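Long-range contacts in type-iv like pilin ttha1219 (Thermus thermophilus, PDB 5G23), which is a type IV pilin-like protein that probably serves in pili, natural competence and DNA uptake and resembles type II secretion pseudopilins: residues Q84-C89 with G102-T107; T68-V73 with A159-L164; G64-G69 with L88-M93; P171-L176 with V229-L234. All coordinates share one frame; numbering follows the deposited sequence.

How the interactions relate
Interactions 1 and 2 pair neighbouring strands of one antiparallel sheet, their centres about 12 Å apart; their inner strands 82-88 and 69-75 are neighbours, and Gln84 O stands 2.8 Å from Val73 N. Interaction 3 lies at the end of that sheet: it shares Leu88 and Cys89 with interaction 1, about 6 Å away between centres, and Thr68 and Gly69 with interaction 2. Interaction 4 belongs to the second sheet and meets interaction 2 where Leu234 CD2 packs 3.6 Å from Ala71 CB, so the chain's C-terminal end bridges the two sheets. Interactions 3 and 4 both touch the second subunit of the assembly.

Interaction 1 (Q84-C89 with G102-T107); sequences QGWFLC and GEVRGT
Trp86 lies against Gly106 in a non-hydrogen-bonded antiparallel pair, its indole CD1 3.5 Å from Gly106 CA, an oblique approach to the ring. The glycine matters: a side chain on that face would run into the indole NE1. On the same face Trp86 CB reaches Val104 CG1 at 4.1 Å, and Leu88 CD1 touches Gly102 C. The other face carries Phe87 and Arg105, which run side by side; Arg105 CB sits over one face of the phenyl ring, a CH-pi contact 4.3 Å from the centroid. The Phe87 chi1 of 54° wedges CG between its own N and carbonyl carbon and turns one ring face to Arg105 CB. Beyond it, Cys89 SG, disulfide-bonded to Cys97, touches Arg105 CD at 3.4 Å.

Paired backbone bonds join Gly85 to Thr107 and Phe87 to Arg105, and Arg105 N to Phe87 O is nearly straight at 169°. At the strand end Cys89 N bonds Glu103 O and Gly102 N bonds Cys89 O at 2.7 Å.

Farther out, Trp86 NE1 binds Cys126 O, Thr107 OG1 is hydrogen-bonded to Glu59 and Trp118, and Arg105 NH1 to Ser100 OG. With an alanine at Trp86, Cys126 O would probably lose its indole donor and Gly106 its cover. Backbone pairing thus fixes the strands, while polar side-chain ends tie them to flanking loops, strand 115-122 and helix 44-61.

Interaction 2 (T68-V73 with A159-L164); sequences TGQALV and AQAVNL
Gln70 crosses Asn163 at a slant, the two amide planes only 14° apart. Its CB lies 3.5 Å from Asn163 ND2, and CG keeps close to the same nitrogen while also nearing Val162 O. With CG anti to the backbone N (chi1 -172°) and the chain extended beyond it, the terminal NE2 is carried past Asn163 to the methyl of Ala161, 3.7 Å from its CB. Asn163 ND2 therefore rests on the aliphatic part of Gln70.

The strands are antiparallel but slip by one residue here. Ala71 and Leu72 both face Val162, a classic beta bulge: Ala71 N gives a nearly straight bond (174°) to Val162 O, and Val162 N returns one to Leu72 O, both at 2.8 Å. Before the bulge, Gly69 and Leu164 exchange two bonds, and Gly69 has backbone angles that a side chain would not tolerate.

The extra residue turns the Ala71 methyl onto Leu164, its CB 3.8 Å from Leu164 CG. Beside it Leu72 CB meets Val162 CB at 4.1 Å, so Ala71, Leu72, Val162 and Leu164 make an apolar patch on this side.

Strand 69-75 lies between strands 160-165 and 82-88, bonded on its far edge to Trp86 and Gln84. Leu234 covers Ala71 and Leu72, while Val162 packs on Val173 of strand 173-184 in the second sheet.

Interaction 3 (G64-G69 with L88-M93); sequences GYRLTG and LCEAGM
Tyr65 presents the edge of its ring to Leu88 O and Glu90, while the CG of Arg66, next in the chain, lies 3.7 Å above the ring plane over its centre. A chi1 of -176° sets the ring opposite the Tyr65 N and sends it towards the 88-93 loop, and its OH donates to Glu90 OE1 at 2.7 Å, arriving on the syn side of the carboxylate and 25° out of its plane. The same oxygen takes a second, weak bond from Arg66 NH1 at 3.0 Å, part of a salt bridge in which the guanidinium and carboxylate planes are 90° apart. The Arg66 chain, bent at chi3, leaves one face of the guanidinium over Leu88 CD2.

Across the ring plane from Arg66 CG, near the hydroxyl end, Met93 makes an oblique Met-aromatic contact, its SD 5.4 Å from the centroid and its CE 3.9 Å from Tyr65 CZ. The backbones join where Leu88 N bonds Tyr65 O at 2.9 Å, a carbonyl within the type II turn Gly64 to Leu67.

A phenylalanine in place of Tyr65 would probably cost Glu90 OE1 its hydroxyl donor, leaving the weak Arg66 bond across this contact and the carboxylate freer to turn.

Glu90 OE2 approaches Glu90 OE2 of the second subunit, and Met93 packs on Met93 there. The positive Arg66 probably eases this approach of carboxylates, while the Tyr65 hydroxyl steadies OE1.

Interaction 4 (P171-L176 with V229-L234); sequences PKVSAL and VQTPNL
This is a buried antiparallel strand pairing that gives way to a turn, at the outer edge of the four-stranded sheet where strand 221-230 runs beside strand 173-184. Leu176 and Val229 form the hydrogen-bonded pair, each N bonded to the other's O at 2.8 Å. Past Gln230 the regular pairing ends and Thr231 takes over. Its OG1, set between its own N and carbonyl carbon (chi1 56°), donates to Val173 O at 3.0 Å from well above the carbonyl plane, and its N binds Ser174 O. The other branch, CG2, meets Leu176 CG at 3.9 Å, the two side chains crossing at about a right angle.

Residues 232-234 form a short 3-10 segment which, with Leu234 N bonded to Thr231 O, brings Leu234 O to Val173 N at 3.2 Å. Leu234 CB then rests 4.2 Å from Val173 CB.

On the opposite face of strand 173-184 a water joins Ser174 OG, 2.7 Å away, to Gln230 NE2. Val229 packs on Ala57 of helix 44-61, and Gln230 on Glu95 of the second subunit.

Interaction 1 (Q84-C89 with G102-T107)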
# COMPACT_ATOMS: atom_id res chain seq x y z
N GLN B 84 -8.37 13.42 7.19
CA GLN B 84 -8.45 13.89 5.80
C GLN B 84 -7.25 14.76 5.47
O GLN B 84 -6.82 15.54 6.30
CB GLN B 84 -9.73 14.66 5.50
CG GLN B 84 -11.03 13.99 5.93
CD GLN B 84 -12.16 14.98 5.97
OE1 GLN B 84 -12.77 15.26 4.94
NE2 GLN B 84 -12.36 15.62 7.12
N GLY B 85 -6.78 14.67 4.21
CA GLY B 85 -5.68 15.43 3.73
C GLY B 85 -5.75 15.79 2.24
O GLY B 85 -6.43 15.14 1.48
N TRP B 86 -5.08 16.87 1.87
CA TRP B 86 -5.10 17.33 0.45
C TRP B 86 -3.66 17.62 0.03
O TRP B 86 -2.77 17.91 0.88
CB TRP B 86 -6.00 18.55 0.30
CG TRP B 86 -7.42 18.31 0.60
CD1 TRP B 86 -8.39 18.03 -0.30
CD2 TRP B 86 -8.04 18.29 1.89
NE1 TRP B 86 -9.58 17.80 0.35
CE2 TRP B 86 -9.39 17.98 1.70
CE3 TRP B 86 -7.56 18.48 3.20
CZ2 TRP B 86 -10.28 17.86 2.75
CZ3 TRP B 86 -8.45 18.43 4.25
CH2 TRP B 86 -9.82 18.08 4.02
N PHE B 87 -3.41 17.53 -1.24
CA PHE B 87 -2.09 17.82 -1.82
C PHE B 87 -2.24 18.14 -3.30
O PHE B 87 -3.25 17.82 -3.92
CB PHE B 87 -1.13 16.65 -1.64
CG PHE B 87 -1.69 15.34 -2.17
CD1 PHE B 87 -2.56 14.58 -1.43
CD2 PHE B 87 -1.35 14.90 -3.42
CE1 PHE B 87 -3.12 13.38 -1.92
CE2 PHE B 87 -1.85 13.69 -3.92
CZ PHE B 87 -2.76 12.95 -3.18
N LEU B 88 -1.22 18.78 -3.86
CA LEU B 88 -1.16 19.10 -5.26
C LEU B 88 -0.53 17.95 -6.00
O LEU B 88 0.47 17.40 -5.60
CB LEU B 88 -0.30 20.32 -5.50
CG LEU B 88 -0.33 20.81 -6.96
CD1 LEU B 88 -1.66 21.42 -7.30
CD2 LEU B 88 0.79 21.81 -7.25
N CYS B 89 -1.14 17.54 -7.08
CA CYS B 89 -0.56 16.51 -7.92
C CYS B 89 0.50 17.01 -8.89
O CYS B 89 0.21 17.90 -9.64
CB CYS B 89 -1.70 15.84 -8.67
SG CYS B 89 -2.58 14.73 -7.64
N GLY B 102 -1.12 19.09 -11.71
CA GLY B 102 -1.32 20.49 -11.30
C GLY B 102 -2.65 20.79 -10.63
O GLY B 102 -3.08 21.94 -10.52
N GLU B 103 -3.31 19.74 -10.19
CA GLU B 103 -4.61 19.83 -9.51
C GLU B 103 -4.57 19.24 -8.09
O GLU B 103 -3.84 18.29 -7.81
CB GLU B 103 -5.66 19.15 -10.40
CG GLU B 103 -5.94 20.02 -11.61
CD GLU B 103 -6.77 19.32 -12.70
OE1 GLU B 103 -7.07 18.09 -12.58
OE2 GLU B 103 -7.10 20.04 -13.69
N VAL B 104 -5.45 19.75 -7.24
CA VAL B 104 -5.53 19.30 -5.85
C VAL B 104 -6.30 18.00 -5.72
O VAL B 104 -7.36 17.81 -6.36
CB VAL B 104 -6.28 20.38 -5.02
CG1 VAL B 104 -6.38 19.96 -3.56
CG2 VAL B 104 -5.58 21.70 -5.11
N ARG B 105 -5.80 17.08 -4.90
CA ARG B 105 -6.49 15.86 -4.59
C ARG B 105 -6.67 15.73 -3.07
O ARG B 105 -5.89 16.26 -2.32
CB ARG B 105 -5.70 14.70 -5.07
CG ARG B 105 -5.83 14.70 -6.60
CD ARG B 105 -5.63 13.32 -7.18
NE ARG B 105 -6.68 12.48 -6.66
CZ ARG B 105 -7.79 12.19 -7.31
NH1 ARG B 105 -8.00 12.68 -8.53
NH2 ARG B 105 -8.68 11.39 -6.73
N GLY B 106 -7.72 15.04 -2.68
CA GLY B 106 -7.99 14.74 -1.29
C GLY B 106 -7.94 13.25 -1.02
O GLY B 106 -8.16 12.40 -1.90
N THR B 107 -7.74 12.95 0.23
CA THR B 107 -7.68 11.61 0.71
C THR B 107 -8.23 11.57 2.11
O THR B 107 -8.04 12.51 2.90
CB THR B 107 -6.21 11.10 0.63
OG1 THR B 107 -6.20 9.67 0.81
CG2 THR B 107 -5.30 11.76 1.67

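Interaction 2 (T68-V73 with A159-L164)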
# COMPACT_ATOMS: atom_id res chain seq x y z
N THR B 68 -1.54 25.37 -1.05
CA THR B 68 -1.97 26.51 -0.24
C THR B 68 -3.38 26.21 0.24
O THR B 68 -4.20 25.66 -0.50
CB THR B 68 -1.99 27.81 -1.12
OG1 THR B 68 -0.70 28.39 -1.10
CG2 THR B 68 -2.97 28.85 -0.62
N GLY B 69 -3.69 26.62 1.45
CA GLY B 69 -5.01 26.36 2.01
C GLY B 69 -5.01 25.15 2.96
O GLY B 69 -3.96 24.78 3.50
N GLN B 70 -6.19 24.57 3.14
CA GLN B 70 -6.43 23.54 4.13
C GLN B 70 -5.80 22.23 3.65
O GLN B 70 -6.08 21.76 2.55
CB GLN B 70 -7.93 23.36 4.40
CG GLN B 70 -8.17 22.44 5.57
CD GLN B 70 -9.60 22.38 6.02
OE1 GLN B 70 -10.48 21.86 5.31
NE2 GLN B 70 -9.84 22.83 7.23
N ALA B 71 -4.91 21.70 4.46
CA ALA B 71 -4.07 20.57 4.07
C ALA B 71 -4.39 19.31 4.83
O ALA B 71 -4.17 18.24 4.32
CB ALA B 71 -2.59 20.94 4.26
N LEU B 72 -4.90 19.43 6.05
CA LEU B 72 -5.12 18.31 6.92
C LEU B 72 -6.25 18.63 7.87
O LEU B 72 -6.31 19.75 8.45
CB LEU B 72 -3.85 17.98 7.70
CG LEU B 72 -3.89 16.75 8.58
CD1 LEU B 72 -3.73 15.51 7.76
CD2 LEU B 72 -2.80 16.81 9.66
N VAL B 73 -7.10 17.65 8.09
CA VAL B 73 -8.08 17.72 9.18
C VAL B 73 -8.06 16.42 9.93
O VAL B 73 -8.25 15.34 9.35
CB VAL B 73 -9.52 17.97 8.67
CG1 VAL B 73 -10.49 17.98 9.82
CG2 VAL B 73 -9.64 19.31 7.98
N ALA B 159 -9.02 17.60 17.89
CA ALA B 159 -9.48 18.15 16.59
C ALA B 159 -8.44 19.11 16.13
O ALA B 159 -7.99 20.02 16.87
CB ALA B 159 -10.78 18.88 16.76
N GLN B 160 -8.08 19.01 14.89
CA GLN B 160 -7.12 19.95 14.39
C GLN B 160 -7.17 20.09 12.91
O GLN B 160 -7.27 19.07 12.24
CB GLN B 160 -5.79 19.34 14.78
CG GLN B 160 -4.61 19.75 13.94
CD GLN B 160 -3.98 21.01 14.51
OE1 GLN B 160 -4.69 21.92 14.97
NE2 GLN B 160 -2.67 21.02 14.60
N ALA B 161 -7.07 21.31 12.42
CA ALA B 161 -6.94 21.56 10.98
C ALA B 161 -5.64 22.24 10.73
O ALA B 161 -5.26 23.16 11.48
CB ALA B 161 -8.09 22.39 10.44
N VAL B 162 -4.93 21.84 9.71
CA VAL B 162 -3.72 22.58 9.30
C VAL B 162 -3.99 23.34 8.03
O VAL B 162 -4.45 22.78 7.04
CB VAL B 162 -2.56 21.65 9.03
CG1 VAL B 162 -1.33 22.41 8.57
CG2 VAL B 162 -2.23 20.85 10.29
N ASN B 163 -3.65 24.63 8.07
CA ASN B 163 -3.74 25.53 6.90
C ASN B 163 -2.34 25.97 6.47
O ASN B 163 -1.49 26.35 7.29
CB ASN B 163 -4.62 26.75 7.25
CG ASN B 163 -6.05 26.32 7.68
OD1 ASN B 163 -6.49 26.61 8.82
ND2 ASN B 163 -6.71 25.51 6.85
N LEU B 164 -2.07 25.85 5.19
CA LEU B 164 -0.79 26.25 4.65
C LEU B 164 -0.99 27.61 3.98
O LEU B 164 -1.82 27.78 3.11
CB LEU B 164 -0.27 25.22 3.67
CG LEU B 164 -0.13 23.84 4.29
CD1 LEU B 164 0.56 22.87 3.33
CD2 LEU B 164 0.63 23.93 5.59

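Interaction 3 (G64-G69 with L88-M93)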
# COMPACT_ATOMS: atom_id res chain seq x y z
N GLY B 64 -0.21 18.07 1.92
CA GLY B 64 0.29 19.40 1.97
C GLY B 64 1.21 19.75 0.81
O GLY B 64 1.55 20.88 0.64
N TYR B 65 1.60 18.77 0.01
CA TYR B 65 2.61 18.95 -1.03
C TYR B 65 2.20 20.02 -2.01
O TYR B 65 1.15 19.92 -2.64
CB TYR B 65 2.81 17.65 -1.78
CG TYR B 65 3.91 17.71 -2.82
CD1 TYR B 65 5.24 17.78 -2.42
CD2 TYR B 65 3.62 17.69 -4.16
CE1 TYR B 65 6.27 17.83 -3.35
CE2 TYR B 65 4.63 17.76 -5.10
CZ TYR B 65 5.95 17.82 -4.69
OH TYR B 65 6.93 17.90 -5.62
N ARG B 66 3.02 21.06 -2.05
CA ARG B 66 2.87 22.25 -2.88
C ARG B 66 1.49 22.87 -2.76
O ARG B 66 1.00 23.42 -3.73
CB ARG B 66 3.30 21.95 -4.33
CG ARG B 66 4.75 21.48 -4.43
CD ARG B 66 5.19 21.10 -5.83
NE ARG B 66 4.85 22.13 -6.80
CZ ARG B 66 4.83 21.95 -8.13
NH1 ARG B 66 5.19 20.78 -8.69
NH2 ARG B 66 4.46 22.95 -8.91
N LEU B 67 0.88 22.80 -1.58
CA LEU B 67 -0.50 23.22 -1.38
C LEU B 67 -0.59 24.54 -0.66
O LEU B 67 0.19 24.80 0.23
CB LEU B 67 -1.27 22.17 -0.57
CG LEU B 67 -2.79 22.23 -0.59
CD1 LEU B 67 -3.30 21.69 -1.90
CD2 LEU B 67 -3.43 21.45 0.51
N THR B 68 -1.54 25.37 -1.05
CA THR B 68 -1.97 26.51 -0.24
C THR B 68 -3.38 26.21 0.24
O THR B 68 -4.20 25.66 -0.50
CB THR B 68 -1.99 27.81 -1.12
OG1 THR B 68 -0.70 28.39 -1.10
CG2 THR B 68 -2.97 28.85 -0.62
N GLY B 69 -3.69 26.62 1.45
CA GLY B 69 -5.01 26.36 2.01
C GLY B 69 -5.01 25.15 2.96
O GLY B 69 -3.96 24.78 3.50
N LEU B 88 -1.22 18.78 -3.86
CA LEU B 88 -1.16 19.10 -5.26
C LEU B 88 -0.53 17.95 -6.00
O LEU B 88 0.47 17.40 -5.60
CB LEU B 88 -0.30 20.32 -5.50
CG LEU B 88 -0.33 20.81 -6.96
CD1 LEU B 88 -1.66 21.42 -7.30
CD2 LEU B 88 0.79 21.81 -7.25
N CYS B 89 -1.14 17.54 -7.08
CA CYS B 89 -0.56 16.51 -7.92
C CYS B 89 0.50 17.01 -8.89
O CYS B 89 0.21 17.90 -9.64
CB CYS B 89 -1.70 15.84 -8.67
SG CYS B 89 -2.58 14.73 -7.64
N GLU B 90 1.68 16.38 -8.90
CA GLU B 90 2.75 16.55 -9.93
C GLU B 90 2.77 15.26 -10.76
O GLU B 90 2.83 14.15 -10.20
CB GLU B 90 4.14 16.74 -9.28
CG GLU B 90 5.41 16.97 -10.19
CD GLU B 90 6.58 17.66 -9.40
OE1 GLU B 90 6.27 17.99 -8.21
OE2 GLU B 90 7.77 17.91 -9.87
N ALA B 91 2.70 15.37 -12.07
CA ALA B 91 2.74 14.19 -12.95
C ALA B 91 3.90 13.22 -12.62
O ALA B 91 5.00 13.66 -12.27
CB ALA B 91 2.83 14.62 -14.40
N GLY B 92 3.63 11.92 -12.70
CA GLY B 92 4.66 10.90 -12.65
C GLY B 92 4.97 10.38 -11.25
O GLY B 92 5.61 9.32 -11.12
N MET B 93 4.54 11.10 -10.23
CA MET B 93 4.93 10.79 -8.83
C MET B 93 4.00 9.80 -8.14
O MET B 93 4.45 8.85 -7.50
CB MET B 93 5.11 12.11 -8.00
CG MET B 93 6.52 12.72 -8.16
SD MET B 93 6.97 14.29 -7.32
CE MET B 93 6.38 14.10 -5.63

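Interaction 4 (P171-L176 with V229-L234)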
# COMPACT_ATOMS: atom_id res chain seq x y z
N PRO B 171 -1.28 25.09 12.47
CA PRO B 171 0.01 25.03 13.21
C PRO B 171 1.05 24.24 12.43
O PRO B 171 0.71 23.68 11.39
CB PRO B 171 -0.35 24.26 14.47
CG PRO B 171 -1.43 23.35 14.01
CD PRO B 171 -2.28 24.20 13.08
N LYS B 172 2.26 24.15 12.97
CA LYS B 172 3.35 23.42 12.34
C LYS B 172 3.34 21.98 12.82
O LYS B 172 3.71 21.68 13.95
CB LYS B 172 4.74 24.03 12.64
CG LYS B 172 5.21 25.08 11.68
CD LYS B 172 4.73 26.46 12.07
CE LYS B 172 5.26 27.57 11.12
NZ LYS B 172 4.35 28.74 11.01
N VAL B 173 2.94 21.06 11.96
CA VAL B 173 2.85 19.67 12.31
C VAL B 173 3.99 18.93 11.65
O VAL B 173 4.15 18.96 10.47
CB VAL B 173 1.50 19.05 11.85
CG1 VAL B 173 1.48 17.55 12.05
CG2 VAL B 173 0.35 19.69 12.62
N SER B 174 4.82 18.30 12.43
CA SER B 174 6.01 17.67 11.88
C SER B 174 5.82 16.18 11.58
O SER B 174 6.61 15.62 10.84
CB SER B 174 7.22 17.97 12.76
OG SER B 174 7.17 17.30 13.95
N ALA B 175 4.86 15.54 12.25
CA ALA B 175 4.63 14.08 12.10
C ALA B 175 3.28 13.66 12.58
O ALA B 175 2.66 14.38 13.37
CB ALA B 175 5.71 13.29 12.78
N LEU B 176 2.83 12.50 12.13
CA LEU B 176 1.60 11.85 12.60
C LEU B 176 2.01 10.51 13.20
O LEU B 176 2.94 9.88 12.69
CB LEU B 176 0.62 11.60 11.49
CG LEU B 176 0.12 12.82 10.71
CD1 LEU B 176 -0.79 12.37 9.59
CD2 LEU B 176 -0.62 13.79 11.63
N VAL B 229 4.65 8.76 10.75
CA VAL B 229 4.74 9.29 9.38
C VAL B 229 5.18 10.73 9.43
O VAL B 229 4.49 11.55 10.05
CB VAL B 229 3.39 9.23 8.69
CG1 VAL B 229 3.56 9.68 7.25
CG2 VAL B 229 2.85 7.81 8.66
N GLN B 230 6.35 11.05 8.84
CA GLN B 230 6.81 12.43 8.84
C GLN B 230 5.90 13.20 7.88
O GLN B 230 5.42 12.65 6.87
CB GLN B 230 8.29 12.52 8.45
CG GLN B 230 9.20 11.73 9.31
CD GLN B 230 9.23 12.19 10.74
OE1 GLN B 230 9.05 11.37 11.62
NE2 GLN B 230 9.38 13.48 11.00
N THR B 231 5.67 14.49 8.17
CA THR B 231 4.85 15.32 7.36
C THR B 231 5.59 16.62 7.03
O THR B 231 5.19 17.71 7.43
CB THR B 231 3.50 15.61 8.04
OG1 THR B 231 3.74 16.19 9.32
CG2 THR B 231 2.65 14.34 8.22
N PRO B 232 6.71 16.52 6.29
CA PRO B 232 7.52 17.71 6.06
C PRO B 232 6.75 18.81 5.31
O PRO B 232 7.02 20.02 5.51
CB PRO B 232 8.71 17.18 5.25
CG PRO B 232 8.24 15.89 4.67
CD PRO B 232 7.30 15.32 5.69
N ASN B 233 5.78 18.46 4.47
CA ASN B 233 5.00 19.52 3.80
C ASN B 233 4.12 20.31 4.76
O ASN B 233 3.63 21.38 4.40
CB ASN B 233 4.19 18.93 2.67
CG ASN B 233 5.02 18.09 1.71
OD1 ASN B 233 4.65 16.98 1.40
ND2 ASN B 233 6.14 18.59 1.31
N LEU B 234 3.84 19.81 5.96
CA LEU B 234 3.03 20.57 6.92
C LEU B 234 3.81 21.37 7.94
O LEU B 234 3.23 21.91 8.92
CB LEU B 234 2.12 19.62 7.69
CG LEU B 234 1.20 18.71 6.87
CD1 LEU B 234 0.44 17.85 7.83
CD2 LEU B 234 0.27 19.53 6.01
O HOH W 1 8.83 15.17 13.45